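PDB 3CJY: putative thioesterase from Novosphingobium aromaticivorans, which is of unproven function but probably hydrolyses acyl-CoA thioesters, as its family of double-hotdog acyl-CoA thioesterases does, and binds calcium. Local coordinates for residues I19-D24 with S65-G70; Y34-A39 with L181-D186; P122-P127 with R163-L168; W219-M224 with T239-S244. All coordinates share one frame; numbering follows the deposited sequence.

Interaction 1: residues I19-D24 with S65-G70; sequences ITVGPD and SFTPLG
Val21 and Leu69 carry most of this contact, and Gly70 is where the two backbones meet, its CA lying 4.9 Å from that of Val21. The run 19-24 leaves its strand at Thr20, and the loop 65-70 arrives at a steep angle: the end-to-end directions of 20-23 and 67-70 differ by 84°. Where they pass, Gly70 N donates to Val21 O over 2.6 Å. The bond is short but bent, with 137° at the hydrogen, and the donor stands a little off the carbonyl plane. The backbone of Gly70 has positive phi, a conformation in which a side chain would press on the preceding carbonyl oxygen.

Leu69 uses a single branch. With CG anti to the backbone N (chi1 175°), CD1 is carried back over the peptide link between Gly22 and Pro23, 3.3 Å from Gly22 C. The same methyl lies 3.7 Å from Pro23 CD, the leucine crossing the proline ring at about a right angle. The side chain of Val21 points toward the loop, and its CG2 methyl meets Thr67 CG2 at 4.0 Å. Thr20 adds a looser edge, its CG2 lying 3.8 Å from Gly70 O.

The contact therefore joins the exit of strand 16-20 to the loop running from strand 56-63 to strand 72-79, extending the pairing of 16-20 with 72-79 through a further backbone bond between Val21 and Ser71. Leu35 of strand 34-35 packs against both Val21 and Thr67, while Arg98 of strand 98-107 holds Phe66 O and Ser65 OG.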
loop_
_atom_site.group_PDB
_atom_site.type_symbol
_atom_site.label_atom_id
_atom_site.label_comp_id
_atom_site.label_asym_id
_atom_site.label_seq_id
_atom_site.Cartn_x
_atom_site.Cartn_y
_atom_site.Cartn_z
ATOM N N ILE A 19 16.499 2.207 19.616
ATOM C CA ILE A 19 16.718 3.647 19.451
ATOM C C ILE A 19 15.822 4.393 20.432
ATOM O O ILE A 19 14.685 4.011 20.651
ATOM C CB ILE A 19 16.416 4.125 18.005
ATOM C CG1 ILE A 19 16.764 5.621 17.843
ATOM C CG2 ILE A 19 14.946 3.855 17.675
ATOM C CD1 ILE A 19 16.917 6.116 16.390
ATOM N N THR A 20 16.358 5.423 21.073
ATOM C CA THR A 20 15.581 6.255 21.992
ATOM C C THR A 20 14.980 7.389 21.179
ATOM O O THR A 20 15.661 8.027 20.371
ATOM C CB THR A 20 16.444 6.819 23.130
ATOM O OG1 THR A 20 17.075 5.728 23.829
ATOM C CG2 THR A 20 15.581 7.654 24.106
ATOM N N VAL A 21 13.688 7.579 21.336
ATOM C CA VAL A 21 12.956 8.606 20.577
ATOM C C VAL A 21 13.128 9.984 21.256
ATOM O O VAL A 21 12.627 10.227 22.352
ATOM C CB VAL A 21 11.465 8.253 20.462
ATOM C CG1 VAL A 21 10.683 9.329 19.697
ATOM C CG2 VAL A 21 11.261 6.844 19.805
ATOM N N GLY A 22 13.828 10.856 20.549
ATOM C CA GLY A 22 14.070 12.231 20.976
ATOM C C GLY A 22 13.207 13.206 20.182
ATOM O O GLY A 22 12.494 12.794 19.273
ATOM N N PRO A 23 13.230 14.498 20.551
ATOM C CA PRO A 23 12.355 15.486 19.932
ATOM C C PRO A 23 12.492 15.563 18.422
ATOM O O PRO A 23 11.517 15.876 17.713
ATOM C CB PRO A 23 12.798 16.796 20.595
ATOM C CG PRO A 23 13.256 16.379 21.933
ATOM C CD PRO A 23 13.871 15.018 21.779
ATOM N N ASP A 24 13.673 15.223 17.918
ATOM C CA ASP A 24 13.947 15.327 16.470
ATOM C C ASP A 24 13.132 14.375 15.624
ATOM O O ASP A 24 12.929 14.596 14.415
ATOM C CB ASP A 24 15.430 15.085 16.158
ATOM C CG ASP A 24 15.919 13.730 16.647
ATOM O OD1 ASP A 24 15.672 13.385 17.815
ATOM O OD2 ASP A 24 16.607 13.024 15.877
ATOM N N SER A 65 0.027 0.786 18.320
ATOM C CA SER A 65 0.010 1.707 19.459
ATOM C C SER A 65 1.042 2.811 19.286
ATOM O O SER A 65 1.941 2.721 18.452
ATOM C CB SER A 65 0.283 0.954 20.755
ATOM O OG SER A 65 0.233 1.821 21.871
ATOM N N PHE A 66 0.922 3.832 20.127
ATOM C CA PHE A 66 1.793 5.012 20.076
ATOM C C PHE A 66 3.097 4.805 20.811
ATOM O O PHE A 66 3.174 4.076 21.802
ATOM C CB PHE A 66 1.103 6.276 20.660
ATOM C CG PHE A 66 0.143 6.950 19.722
ATOM C CD1 PHE A 66 0.602 7.820 18.739
ATOM C CD2 PHE A 66 -1.228 6.759 19.845
ATOM C CE1 PHE A 66 -0.281 8.468 17.862
ATOM C CE2 PHE A 66 -2.125 7.402 18.962
ATOM C CZ PHE A 66 -1.640 8.267 17.976
ATOM N N THR A 67 4.132 5.462 20.288
ATOM C CA THR A 67 5.459 5.470 20.898
ATOM C C THR A 67 5.737 6.898 21.413
ATOM O O THR A 67 6.072 7.788 20.656
ATOM C CB THR A 67 6.550 5.037 19.936
ATOM O OG1 THR A 67 6.180 3.773 19.390
ATOM C CG2 THR A 67 7.914 4.921 20.647
ATOM N N PRO A 68 5.543 7.112 22.706
ATOM C CA PRO A 68 5.765 8.427 23.251
ATOM C C PRO A 68 7.182 8.924 23.107
ATOM O O PRO A 68 8.156 8.153 23.075
ATOM C CB PRO A 68 5.451 8.240 24.747
ATOM C CG PRO A 68 4.696 6.947 24.839
ATOM C CD PRO A 68 5.213 6.121 23.736
ATOM N N LEU A 69 7.305 10.238 23.002
ATOM C CA LEU A 69 8.627 10.864 23.072
ATOM C C LEU A 69 9.378 10.327 24.281
ATOM O O LEU A 69 8.833 10.220 25.383
ATOM C CB LEU A 69 8.485 12.371 23.254
ATOM C CG LEU A 69 9.710 13.238 23.459
ATOM C CD1 LEU A 69 10.698 13.215 22.263
ATOM C CD2 LEU A 69 9.214 14.676 23.739
ATOM N N GLY A 70 10.638 10.000 24.059
ATOM C CA GLY A 70 11.495 9.524 25.110
ATOM C C GLY A 70 11.547 8.013 25.305
ATOM O O GLY A 70 12.372 7.509 26.086
#

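Interaction 2: residues Y34-A39 with L181-D186; sequences YLFGGA and LAMFAD
The ring of Phe36 reaches across to the last turn of helix 178-185 and meets its backbone edge-on: Met183 O lies near the ring plane, 3.3 Å from CZ. Setting CG anti to the backbone N (chi1 179°) sends the ring in this direction, and its CE2 also touches Met183 CB at 3.9 Å. The Asp186 side chain points back toward Phe36. Its OD2 is 3.1 Å from Phe36 CE1, with carboxylate and ring planes 31° apart, and accepts a weak hydrogen bond from Gly38 N at 2.9 Å (124° at the hydrogen). Gly38 N also sits over the centre of the Phe36 ring. The other oxygen of Asp186, OD1, is gripped by Gln253 and Asn207, which fixes the rotation of the group. This placing of Asp186 is consistent with the active-site acid of TesB-type acyl-CoA thioesterases.

Close backbone approach is the second feature. Gly38 and Met183 have CA atoms only 4.0 Å apart, and a CB on Gly38 would clash with Met183 CA and Asp186 CB. The CG of Met183, a selenomethionine, lies 3.5 Å from Gly38 O.

Thus the start of helix 37-52, in the N-terminal hotdog unit, abuts the end of helix 178-185 in the C-terminal one; Tyr145 stacks on Phe36, and Leu209 of strand 203-211 packs against Ala182 and Ala185.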
loop_
_atom_site.group_PDB
_atom_site.type_symbol
_atom_site.label_atom_id
_atom_site.label_comp_id
_atom_site.label_asym_id
_atom_site.label_seq_id
_atom_site.Cartn_x
_atom_site.Cartn_y
_atom_site.Cartn_z
ATOM N N TYR A 34 4.950 12.181 19.980
ATOM C CA TYR A 34 5.172 10.760 19.742
ATOM C C TYR A 34 5.988 10.608 18.478
ATOM O O TYR A 34 6.081 11.525 17.649
ATOM C CB TYR A 34 3.842 9.986 19.652
ATOM C CG TYR A 34 2.856 10.685 18.761
ATOM C CD1 TYR A 34 2.816 10.443 17.386
ATOM C CD2 TYR A 34 1.994 11.645 19.288
ATOM C CE1 TYR A 34 1.940 11.133 16.573
ATOM C CE2 TYR A 34 1.123 12.325 18.485
ATOM C CZ TYR A 34 1.109 12.079 17.131
ATOM O OH TYR A 34 0.198 12.776 16.372
ATOM N N LEU A 35 6.579 9.438 18.357
ATOM C CA LEU A 35 7.384 9.070 17.210
ATOM C C LEU A 35 6.560 9.194 15.935
ATOM O O LEU A 35 5.438 8.668 15.810
ATOM C CB LEU A 35 7.929 7.641 17.376
ATOM C CG LEU A 35 8.816 7.096 16.253
ATOM C CD1 LEU A 35 10.107 7.893 16.064
ATOM C CD2 LEU A 35 9.121 5.610 16.551
ATOM N N PHE A 36 7.134 9.985 15.033
ATOM C CA PHE A 36 6.608 10.201 13.690
ATOM C C PHE A 36 6.446 8.861 12.963
ATOM O O PHE A 36 7.352 8.046 12.926
ATOM C CB PHE A 36 7.572 11.162 12.945
ATOM C CG PHE A 36 7.190 11.482 11.534
ATOM C CD1 PHE A 36 5.893 11.766 11.179
ATOM C CD2 PHE A 36 8.192 11.563 10.577
ATOM C CE1 PHE A 36 5.573 12.100 9.858
ATOM C CE2 PHE A 36 7.887 11.875 9.255
ATOM C CZ PHE A 36 6.578 12.164 8.920
ATOM N N GLY A 37 5.263 8.660 12.384
ATOM C CA GLY A 37 4.965 7.417 11.676
ATOM C C GLY A 37 5.980 7.114 10.595
ATOM O O GLY A 37 6.436 5.977 10.471
ATOM N N GLY A 38 6.318 8.147 9.811
ATOM C CA GLY A 38 7.290 7.999 8.749
ATOM C C GLY A 38 8.646 7.573 9.245
ATOM O O GLY A 38 9.398 6.858 8.556
ATOM N N ALA A 39 8.973 8.031 10.447
ATOM C CA ALA A 39 10.264 7.650 11.075
ATOM C C ALA A 39 10.190 6.185 11.473
ATOM O O ALA A 39 11.145 5.471 11.382
ATOM C CB ALA A 39 10.579 8.504 12.304
ATOM N N LEU A 181 12.730 9.052 2.141
ATOM C CA LEU A 181 11.492 8.833 1.361
ATOM C C LEU A 181 10.326 8.314 2.275
ATOM O O LEU A 181 9.200 8.768 2.198
ATOM C CB LEU A 181 11.796 7.890 0.187
ATOM C CG LEU A 181 12.759 8.440 -0.881
ATOM C CD1 LEU A 181 13.201 7.337 -1.827
ATOM C CD2 LEU A 181 12.125 9.655 -1.609
ATOM N N ALA A 182 10.656 7.399 3.194
ATOM C CA ALA A 182 9.666 6.877 4.106
ATOM C C ALA A 182 9.109 8.035 4.945
ATOM O O ALA A 182 7.932 8.112 5.212
ATOM C CB ALA A 182 10.269 5.786 5.021
HETATM N N MSE A 183 9.984 8.942 5.360
HETATM C CA MSE A 183 9.558 10.047 6.215
HETATM C C MSE A 183 8.656 11.006 5.405
HETATM O O MSE A 183 7.607 11.434 5.868
HETATM C CB MSE A 183 10.778 10.708 6.862
HETATM C CG MSE A 183 11.181 9.885 8.081
HETATM SE SE MSE A 183 12.779 10.504 9.033
HETATM C CE MSE A 183 13.913 9.884 7.890
ATOM N N PHE A 184 9.078 11.350 4.186
ATOM C CA PHE A 184 8.313 12.274 3.365
ATOM C C PHE A 184 6.960 11.717 2.912
ATOM O O PHE A 184 5.985 12.460 2.696
ATOM C CB PHE A 184 9.132 12.730 2.150
ATOM C CG PHE A 184 10.296 13.636 2.492
ATOM C CD1 PHE A 184 10.320 14.359 3.685
ATOM C CD2 PHE A 184 11.279 13.895 1.547
ATOM C CE1 PHE A 184 11.345 15.310 3.926
ATOM C CE2 PHE A 184 12.326 14.804 1.810
ATOM C CZ PHE A 184 12.350 15.480 3.022
ATOM N N ALA A 185 6.904 10.389 2.745
ATOM C CA ALA A 185 5.673 9.688 2.391
ATOM C C ALA A 185 4.605 9.888 3.480
ATOM O O ALA A 185 3.423 9.908 3.207
ATOM C CB ALA A 185 5.917 8.136 2.182
ATOM N N ASP A 186 5.053 10.030 4.732
ATOM C CA ASP A 186 4.121 10.206 5.861
ATOM C C ASP A 186 3.705 11.658 6.122
ATOM O O ASP A 186 3.287 12.016 7.232
ATOM C CB ASP A 186 4.654 9.539 7.104
ATOM C CG ASP A 186 3.567 9.319 8.182
ATOM O OD1 ASP A 186 2.441 8.938 7.837
ATOM O OD2 ASP A 186 3.856 9.541 9.379
#

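Interaction 3: residues P122-P127 with R163-L168; sequences PPVPQP and RTRLWL
A proline-rich linker segment, 122-127, lies along strand 163-170 of the C-terminal hotdog unit and meets alternate side chains on one side of it, Arg165 and Trp167. The indole of Trp167 is held in two directions. At its edge, NE1 donates to Pro125 O over 2.9 Å; the bond is fairly straight (153° at the hydrogen) and lies in the carbonyl plane. Over its face, Pro127 makes a CH-pi contact, with CG 3.8 Å from the six-ring centroid and 14° off the normal. Val124 divides its methyls: CG2 touches Trp167 CZ2 at 3.8 Å, and CG1 touches Arg165 CD at 4.0 Å. Pro122 CB rests over the centre of one face of the Arg165 guanidinium, 3.7 Å from CZ, while Arg163 CD lies against the opposite face.

Replacing Trp167 by an alanine would probably leave Pro125 O without its donor and strip the Pro127 ring of the flat surface it packs on.

The guanidinium is sandwiched between aliphatic groups while its NE forms a salt bridge to Asp223, so hydrophobic cover and charge pairing fix its plane. One directed bond aligns the segments, apolar packing does the rest, and Gln126 and Pro127 bond onward to Gln243 and Arg152.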
loop_
_atom_site.group_PDB
_atom_site.type_symbol
_atom_site.label_atom_id
_atom_site.label_comp_id
_atom_site.label_asym_id
_atom_site.label_seq_id
_atom_site.Cartn_x
_atom_site.Cartn_y
_atom_site.Cartn_z
ATOM N N PRO A 122 4.005 16.163 -12.194
ATOM C CA PRO A 122 3.111 17.292 -12.463
ATOM C C PRO A 122 3.929 18.564 -12.740
ATOM O O PRO A 122 5.032 18.714 -12.215
ATOM C CB PRO A 122 2.311 17.429 -11.167
ATOM C CG PRO A 122 3.197 16.810 -10.094
ATOM C CD PRO A 122 3.927 15.701 -10.794
ATOM N N PRO A 123 3.391 19.472 -13.569
ATOM C CA PRO A 123 4.161 20.642 -13.956
ATOM C C PRO A 123 4.161 21.782 -12.958
ATOM O O PRO A 123 3.777 22.887 -13.277
ATOM C CB PRO A 123 3.489 21.065 -15.260
ATOM C CG PRO A 123 2.128 20.677 -15.134
ATOM C CD PRO A 123 2.111 19.389 -14.292
ATOM N N VAL A 124 4.685 21.527 -11.789
ATOM C CA VAL A 124 4.700 22.528 -10.709
ATOM C C VAL A 124 5.908 23.461 -10.880
ATOM O O VAL A 124 6.860 23.105 -11.536
ATOM C CB VAL A 124 4.742 21.857 -9.325
ATOM C CG1 VAL A 124 3.598 20.858 -9.149
ATOM C CG2 VAL A 124 6.066 21.140 -9.069
ATOM N N PRO A 125 5.888 24.660 -10.280
ATOM C CA PRO A 125 7.069 25.509 -10.338
ATOM C C PRO A 125 8.221 24.876 -9.603
ATOM O O PRO A 125 8.003 24.081 -8.727
ATOM C CB PRO A 125 6.634 26.809 -9.596
ATOM C CG PRO A 125 5.142 26.695 -9.422
ATOM C CD PRO A 125 4.850 25.197 -9.393
ATOM N N GLN A 126 9.433 25.208 -10.000
ATOM C CA GLN A 126 10.640 24.758 -9.287
ATOM C C GLN A 126 10.669 25.324 -7.854
ATOM O O GLN A 126 9.991 26.307 -7.570
ATOM C CB GLN A 126 11.891 25.116 -10.087
ATOM C CG GLN A 126 12.060 24.206 -11.308
ATOM C CD GLN A 126 12.654 22.857 -10.933
ATOM O OE1 GLN A 126 13.845 22.791 -10.593
ATOM N NE2 GLN A 126 11.834 21.776 -10.955
ATOM N N PRO A 127 11.461 24.725 -6.962
ATOM C CA PRO A 127 11.438 25.126 -5.559
ATOM C C PRO A 127 11.643 26.593 -5.280
ATOM O O PRO A 127 10.943 27.158 -4.421
ATOM C CB PRO A 127 12.554 24.305 -4.944
ATOM C CG PRO A 127 12.604 23.072 -5.780
ATOM C CD PRO A 127 12.252 23.487 -7.155
ATOM N N ARG A 163 -5.936 17.208 -3.643
ATOM C CA ARG A 163 -4.488 17.203 -3.786
ATOM C C ARG A 163 -3.747 18.245 -2.962
ATOM O O ARG A 163 -4.230 19.360 -2.726
ATOM C CB ARG A 163 -4.072 17.308 -5.256
ATOM C CG ARG A 163 -4.633 16.230 -6.190
ATOM C CD ARG A 163 -4.093 16.351 -7.564
ATOM N NE ARG A 163 -4.601 15.301 -8.449
ATOM C CZ ARG A 163 -4.028 14.111 -8.641
ATOM N NH1 ARG A 163 -2.942 13.758 -8.005
ATOM N NH2 ARG A 163 -4.582 13.229 -9.476
ATOM N N THR A 164 -2.549 17.842 -2.576
ATOM C CA THR A 164 -1.567 18.700 -1.877
ATOM C C THR A 164 -0.197 18.365 -2.457
ATOM O O THR A 164 0.212 17.191 -2.496
ATOM C CB THR A 164 -1.606 18.525 -0.367
ATOM O OG1 THR A 164 -2.870 18.995 0.141
ATOM C CG2 THR A 164 -0.443 19.270 0.313
ATOM N N ARG A 165 0.469 19.397 -2.971
ATOM C CA ARG A 165 1.821 19.266 -3.542
ATOM C C ARG A 165 2.785 20.202 -2.836
ATOM O O ARG A 165 2.604 21.410 -2.814
ATOM C CB ARG A 165 1.808 19.517 -5.032
ATOM C CG ARG A 165 0.975 18.545 -5.792
ATOM C CD ARG A 165 0.713 18.912 -7.226
ATOM N NE ARG A 165 0.244 17.739 -7.938
ATOM C CZ ARG A 165 -0.590 17.758 -8.955
ATOM N NH1 ARG A 165 -1.099 18.908 -9.353
ATOM N NH2 ARG A 165 -0.929 16.623 -9.541
ATOM N N LEU A 166 3.743 19.592 -2.146
ATOM C CA LEU A 166 4.750 20.311 -1.370
ATOM C C LEU A 166 6.170 19.972 -1.839
ATOM O O LEU A 166 6.462 18.817 -2.163
ATOM C CB LEU A 166 4.624 19.879 0.110
ATOM C CG LEU A 166 3.273 20.070 0.761
ATOM C CD1 LEU A 166 3.379 19.479 2.199
ATOM C CD2 LEU A 166 2.934 21.502 0.845
ATOM N N TRP A 167 7.042 20.973 -1.845
ATOM C CA TRP A 167 8.465 20.749 -1.976
ATOM C C TRP A 167 8.996 20.581 -0.543
ATOM O O TRP A 167 8.771 21.423 0.345
ATOM C CB TRP A 167 9.199 21.904 -2.668
ATOM C CG TRP A 167 9.035 21.987 -4.134
ATOM C CD1 TRP A 167 8.338 22.931 -4.818
ATOM C CD2 TRP A 167 9.579 21.102 -5.108
ATOM N NE1 TRP A 167 8.441 22.712 -6.159
ATOM C CE2 TRP A 167 9.161 21.572 -6.376
ATOM C CE3 TRP A 167 10.354 19.965 -5.053
ATOM C CZ2 TRP A 167 9.558 20.947 -7.574
ATOM C CZ3 TRP A 167 10.730 19.341 -6.238
ATOM C CH2 TRP A 167 10.341 19.832 -7.468
ATOM N N LEU A 168 9.732 19.503 -0.331
ATOM C CA LEU A 168 10.312 19.182 0.972
ATOM C C LEU A 168 11.811 19.003 0.882
ATOM O O LEU A 168 12.314 18.426 -0.048
ATOM C CB LEU A 168 9.736 17.872 1.535
ATOM C CG LEU A 168 8.220 17.811 1.667
ATOM C CD1 LEU A 168 7.838 16.364 2.106
ATOM C CD2 LEU A 168 7.671 18.878 2.604
#

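Interaction 4: residues W219-M224 with T239-S244; sequences WCLCDM and TLWDQS
Strands 220-230 and 233-241 form a beta hairpin of the C-terminal hotdog unit, and this contact is its end farthest from the turn. The axes of the short segments 220-224 and 239-241 run at 162° and approach to 4.8 Å. Leu221 pairs with Trp241 and Asp223 with Thr239 as hydrogen-bonded pairs, so all four N-H groups and all four carbonyls are matched across the ladder. The straightest bond is Trp241 N to Leu221 O, 2.9 Å and 172° at the hydrogen; Leu221 N to Trp241 O is more bent. Between them Cys222 and Leu240 make a non-hydrogen-bonded pair, with Cys222 N donating instead toward Leu166.

On the face bearing Leu221, Asp223 and Trp241, the indole NE1 donates over 3.0 Å to the anti lone pair of Asp223 OD2, which lies close to the indole plane. Asp223 OD1 is salt-bridged to Arg165, so both carboxylate oxygens are engaged. Leu221 CD2 packs beside Trp241 CD1 at 3.7 Å. A phenylalanine in place of Trp241 would probably leave Asp223 OD2 without this donor, and the carboxylate less firmly fixed.

Asp242 OD1 accepts from Ser244 N, an Asx turn, and from Arg246 N. Beyond the ladder, one water donates to Trp219 O and accepts from Gln243 N. Gln243 NE2 is bonded to Gln126 OE1, while a second water accepts from Trp219 N and donates to Gln243 OE1 over 2.8 Å.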
loop_
_atom_site.group_PDB
_atom_site.type_symbol
_atom_site.label_atom_id
_atom_site.label_comp_id
_atom_site.label_asym_id
_atom_site.label_seq_id
_atom_site.Cartn_x
_atom_site.Cartn_y
_atom_site.Cartn_z
ATOM N N TRP A 219 15.801 18.712 -2.985
ATOM C CA TRP A 219 14.361 18.873 -2.921
ATOM C C TRP A 219 13.632 17.637 -3.405
ATOM O O TRP A 219 14.059 16.954 -4.338
ATOM C CB TRP A 219 13.907 20.046 -3.770
ATOM C CG TRP A 219 14.309 21.364 -3.233
ATOM C CD1 TRP A 219 15.322 22.152 -3.656
ATOM C CD2 TRP A 219 13.687 22.051 -2.140
ATOM N NE1 TRP A 219 15.387 23.315 -2.885
ATOM C CE2 TRP A 219 14.391 23.259 -1.946
ATOM C CE3 TRP A 219 12.601 21.755 -1.297
ATOM C CZ2 TRP A 219 14.012 24.192 -0.973
ATOM C CZ3 TRP A 219 12.260 22.644 -0.310
ATOM C CH2 TRP A 219 12.957 23.860 -0.156
ATOM N N CYS A 220 12.544 17.365 -2.715
ATOM C CA CYS A 220 11.659 16.259 -3.075
ATOM C C CYS A 220 10.248 16.828 -3.293
ATOM O O CYS A 220 9.753 17.592 -2.439
ATOM C CB CYS A 220 11.686 15.234 -1.957
ATOM S SG CYS A 220 10.482 13.881 -2.187
ATOM N N LEU A 221 9.639 16.531 -4.443
ATOM C CA LEU A 221 8.244 16.894 -4.664
ATOM C C LEU A 221 7.406 15.787 -4.014
ATOM O O LEU A 221 7.426 14.628 -4.457
ATOM C CB LEU A 221 7.911 17.018 -6.139
ATOM C CG LEU A 221 6.478 17.461 -6.373
ATOM C CD1 LEU A 221 6.154 18.814 -5.722
ATOM C CD2 LEU A 221 6.206 17.464 -7.877
ATOM N N CYS A 222 6.632 16.211 -3.009
ATOM C CA CYS A 222 5.743 15.360 -2.209
ATOM C C CYS A 222 4.340 15.626 -2.783
ATOM O O CYS A 222 3.676 16.621 -2.490
ATOM C CB CYS A 222 5.870 15.696 -0.727
ATOM S SG CYS A 222 4.708 14.800 0.307
ATOM N N ASP A 223 3.934 14.707 -3.649
ATOM C CA ASP A 223 2.740 14.849 -4.485
ATOM C C ASP A 223 1.632 13.909 -4.024
ATOM O O ASP A 223 1.653 12.731 -4.342
ATOM C CB ASP A 223 3.262 14.502 -5.911
ATOM C CG ASP A 223 2.235 14.640 -7.010
ATOM O OD1 ASP A 223 1.173 15.226 -6.786
ATOM O OD2 ASP A 223 2.548 14.135 -8.121
HETATM N N MSE A 224 0.675 14.482 -3.297
HETATM C CA MSE A 224 -0.359 13.782 -2.545
HETATM C C MSE A 224 -1.769 13.984 -2.984
HETATM O O MSE A 224 -2.168 15.046 -3.491
HETATM C CB MSE A 224 -0.281 14.230 -1.054
HETATM C CG MSE A 224 1.057 13.980 -0.400
HETATM SE SE MSE A 224 1.293 14.505 1.407
HETATM C CE MSE A 224 1.421 16.391 1.073
ATOM N N THR A 239 3.228 10.304 -4.241
ATOM C CA THR A 239 4.364 10.030 -5.131
ATOM C C THR A 239 5.431 11.036 -4.719
ATOM O O THR A 239 5.138 12.223 -4.485
ATOM C CB THR A 239 4.019 10.189 -6.617
ATOM O OG1 THR A 239 2.951 9.312 -6.984
ATOM C CG2 THR A 239 5.223 9.906 -7.520
ATOM N N LEU A 240 6.632 10.503 -4.565
ATOM C CA LEU A 240 7.829 11.252 -4.227
ATOM C C LEU A 240 8.737 11.327 -5.450
ATOM O O LEU A 240 9.217 10.304 -5.984
ATOM C CB LEU A 240 8.550 10.614 -3.049
ATOM C CG LEU A 240 7.727 10.477 -1.758
ATOM C CD1 LEU A 240 8.569 9.749 -0.681
ATOM C CD2 LEU A 240 7.287 11.852 -1.248
ATOM N N TRP A 241 8.935 12.561 -5.913
ATOM C CA TRP A 241 9.801 12.836 -7.026
ATOM C C TRP A 241 11.032 13.617 -6.612
ATOM O O TRP A 241 11.017 14.378 -5.616
ATOM C CB TRP A 241 9.077 13.689 -8.084
ATOM C CG TRP A 241 7.667 13.339 -8.399
ATOM C CD1 TRP A 241 6.546 13.742 -7.709
ATOM C CD2 TRP A 241 7.190 12.615 -9.556
ATOM N NE1 TRP A 241 5.420 13.270 -8.334
ATOM C CE2 TRP A 241 5.789 12.573 -9.466
ATOM C CE3 TRP A 241 7.824 11.938 -10.626
ATOM C CZ2 TRP A 241 4.998 11.923 -10.415
ATOM C CZ3 TRP A 241 7.010 11.300 -11.579
ATOM C CH2 TRP A 241 5.630 11.280 -11.446
ATOM N N ASP A 242 12.107 13.521 -7.410
ATOM C CA ASP A 242 13.230 14.443 -7.209
ATOM C C ASP A 242 12.922 15.786 -7.851
ATOM O O ASP A 242 11.804 16.034 -8.314
ATOM C CB ASP A 242 14.596 13.903 -7.644
ATOM C CG ASP A 242 14.756 13.741 -9.128
ATOM O OD1 ASP A 242 13.844 14.114 -9.891
ATOM O OD2 ASP A 242 15.846 13.238 -9.504
ATOM N N GLN A 243 13.907 16.662 -7.934
ATOM C CA GLN A 243 13.630 18.000 -8.473
ATOM C C GLN A 243 13.557 18.043 -10.011
ATOM O O GLN A 243 13.130 19.014 -10.621
ATOM C CB GLN A 243 14.685 19.008 -7.953
ATOM C CG GLN A 243 14.375 20.462 -8.284
ATOM C CD GLN A 243 15.428 21.443 -7.781
ATOM O OE1 GLN A 243 16.180 21.141 -6.869
ATOM N NE2 GLN A 243 15.489 22.627 -8.398
ATOM N N SER A 244 13.934 16.935 -10.621
ATOM C CA SER A 244 14.040 16.818 -12.062
ATOM C C SER A 244 13.027 15.923 -12.726
ATOM O O SER A 244 13.213 15.561 -13.886
ATOM C CB SER A 244 15.441 16.299 -12.421
ATOM O OG SER A 244 16.413 17.161 -11.870
HETATM O O HOH W 1 16.225 16.386 -5.867
HETATM O O HOH W 2 17.285 19.039 -5.459
#

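How the interactions relate
Interaction 2 is the most central, about 4 Å from the chain's centre to its own, and the one that joins the two hotdog units; interaction 4 is also buried, whereas 1 and 3 lie about 16 and 17 Å out, partly buried, on opposite sides of that centre. Chemistry follows place: a glycine-tight helix start against a helix end and a buried carboxylate in 2, a regular backbone ladder in 4, and single backbone-carbonyl bonds with apolar cover where loops meet strand elements in 1 and 3. Interactions 3 and 4 share neighbouring strands and are tied by Gln126 OE1 with Gln243 NE2 at 2.7 Å. Phe184 packs 2 against both, while Leu35 connects 1 to 2.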